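Local coordinates for ChloroPhenol Reduction gene K (Desulfitobacterium dehalogenans, PDB 2H6C), which probably acts as a CRP-type transcriptional regulator of halorespiration, switching on reductive-dehalogenation genes when it binds a chlorinated phenol and then DNA, at residues Lys24-Thr29 with Met53-Asp58. Sequence-based numbering, arbitrary orientation.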
# COMPACT_ATOMS: atom_id res chain seq x y z
N LYS A 24 12.57 -25.41 8.45
CA LYS A 24 12.01 -26.63 9.06
C LYS A 24 11.06 -27.39 8.11
O LYS A 24 10.76 -28.56 8.30
CB LYS A 24 11.37 -26.34 10.44
N LEU A 25 10.61 -26.73 7.06
CA LEU A 25 9.70 -27.32 6.10
C LEU A 25 10.32 -28.28 5.06
O LEU A 25 9.68 -29.29 4.75
CB LEU A 25 8.89 -26.21 5.41
CG LEU A 25 7.39 -26.27 5.67
CD1 LEU A 25 6.64 -25.13 4.96
CD2 LEU A 25 6.84 -27.61 5.21
N ARG A 26 11.53 -27.99 4.53
CA ARG A 26 12.28 -29.03 3.75
C ARG A 26 11.97 -30.42 4.32
O ARG A 26 11.79 -31.39 3.59
CB ARG A 26 13.83 -28.91 3.77
CG ARG A 26 14.47 -27.55 3.83
CD ARG A 26 15.90 -27.56 3.24
NE ARG A 26 15.98 -27.89 1.81
CZ ARG A 26 15.63 -27.07 0.81
NH1 ARG A 26 15.14 -25.86 1.07
NH2 ARG A 26 15.74 -27.47 -0.46
N ASN A 27 11.95 -30.52 5.63
CA ASN A 27 11.68 -31.76 6.30
C ASN A 27 10.41 -32.52 5.88
O ASN A 27 10.22 -33.64 6.33
CB ASN A 27 11.68 -31.51 7.81
CG ASN A 27 13.09 -31.20 8.33
OD1 ASN A 27 13.38 -30.10 8.84
ND2 ASN A 27 13.99 -32.16 8.15
N TYR A 28 9.58 -31.95 5.02
CA TYR A 28 8.27 -32.53 4.73
C TYR A 28 7.86 -32.53 3.27
O TYR A 28 6.77 -32.97 2.91
CB TYR A 28 7.24 -31.73 5.49
CG TYR A 28 7.36 -31.87 6.98
CD1 TYR A 28 7.77 -30.82 7.80
CD2 TYR A 28 7.05 -33.07 7.58
CE1 TYR A 28 7.85 -31.00 9.19
CE2 TYR A 28 7.13 -33.24 8.94
CZ TYR A 28 7.54 -32.22 9.74
OH TYR A 28 7.60 -32.49 11.08
N THR A 29 8.73 -32.04 2.40
CA THR A 29 8.33 -31.82 1.03
C THR A 29 7.97 -33.18 0.48
O THR A 29 7.15 -33.30 -0.45
CB THR A 29 9.48 -31.30 0.30
OG1 THR A 29 10.60 -32.07 0.69
CG2 THR A 29 9.75 -29.85 0.69
N MET A 53 -0.11 -23.83 -0.50
CA MET A 53 1.10 -23.21 -0.13
C MET A 53 2.25 -23.71 -1.08
O MET A 53 2.30 -24.88 -1.48
CB MET A 53 1.37 -23.50 1.35
CG MET A 53 0.31 -22.96 2.28
SD MET A 53 -0.31 -21.27 1.82
CE MET A 53 1.16 -20.20 1.63
N ILE A 54 3.14 -22.82 -1.49
CA ILE A 54 4.18 -23.26 -2.41
C ILE A 54 5.50 -23.04 -1.74
O ILE A 54 5.96 -21.90 -1.56
CB ILE A 54 4.17 -22.51 -3.73
CG1 ILE A 54 2.82 -22.67 -4.41
CG2 ILE A 54 5.28 -23.04 -4.59
CD1 ILE A 54 2.46 -21.57 -5.39
N PHE A 55 6.10 -24.16 -1.36
CA PHE A 55 7.34 -24.12 -0.66
C PHE A 55 8.45 -24.15 -1.69
O PHE A 55 8.51 -25.03 -2.56
CB PHE A 55 7.49 -25.28 0.31
CG PHE A 55 8.78 -25.24 1.06
CD1 PHE A 55 8.99 -24.23 1.98
CD2 PHE A 55 9.76 -26.15 0.83
CE1 PHE A 55 10.15 -24.14 2.66
CE2 PHE A 55 10.94 -26.05 1.52
CZ PHE A 55 11.12 -25.03 2.45
N LEU A 56 9.32 -23.16 -1.56
CA LEU A 56 10.31 -22.92 -2.57
C LEU A 56 11.62 -23.58 -2.13
O LEU A 56 12.45 -22.98 -1.45
CB LEU A 56 10.39 -21.41 -2.78
CG LEU A 56 10.59 -20.96 -4.20
CD1 LEU A 56 10.02 -19.63 -4.37
CD2 LEU A 56 12.07 -20.93 -4.53
N MET A 57 11.81 -24.82 -2.53
CA MET A 57 12.99 -25.57 -2.11
C MET A 57 14.28 -25.01 -2.70
O MET A 57 15.26 -24.92 -1.99
CB MET A 57 12.93 -27.05 -2.47
CG MET A 57 11.55 -27.62 -2.61
SD MET A 57 11.59 -29.38 -2.40
CE MET A 57 10.86 -29.96 -3.87
N ASP A 58 14.29 -24.70 -4.00
CA ASP A 58 15.40 -23.97 -4.59
C ASP A 58 15.16 -23.29 -5.90
O ASP A 58 14.72 -23.91 -6.88
CB ASP A 58 16.65 -24.83 -4.75
CG ASP A 58 17.80 -24.35 -3.85
OD1 ASP A 58 18.46 -23.28 -4.15
OD2 ASP A 58 18.01 -25.04 -2.80
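A short, weakly bonded helical turn and the residues after it pack here on the outside of the cupin-like β-roll of the cyclic-nucleotide-binding family, probably the effector-binding domain, with L25, R26 and T29 of segment 24-29 set against F55 and M57 of strand 53-58. The ring of F55 fills the middle of the contact. With CG anti to the backbone N (chi1 -179°), it reaches out from the strand to segment 24-29, and L25 CB sits over one ring face, towards the rim, as a CH-pi contact 4.0 Å from the centroid. The methyl CG2 of T29 touches the ring obliquely, 3.7 Å from F55 CD2, and also meets M57 SD at 3.6 Å, so one methyl touches both the F55 ring and the M57 sulfur. The hydroxyl of T29 turns back into its own segment, where OG1 donates to R26 O.

Beyond the ring the contact becomes polar. The R26 chain bends at chi3 (64°) and brings its guanidinium end-on to the backbone carbonyl of M57: NH1 (3.2 Å) and NH2 (3.0 Å) both donate to M57 O. The oxygen lies close to the guanidinium plane; NH1 comes in on a lone pair, whereas NH2 stands above the carbonyl plane. NH1 also bonds N81 OD1, and this second acceptor should help fix the group's rotation. D58 OD2 is 4.1 Å from R26 NH2, well out of the guanidinium plane, so it probably adds only long-range attraction.

On the sheet side, F55 bonds through its backbone to C105, and M57 and D58 together face R103 in a classic β bulge. Apolar packing beside a two-nitrogen arginine-carbonyl bond thus joins the N-terminal segment to an inner strand of the antiparallel β-roll, the cyclic-nucleotide-binding fold shared with the CRP family.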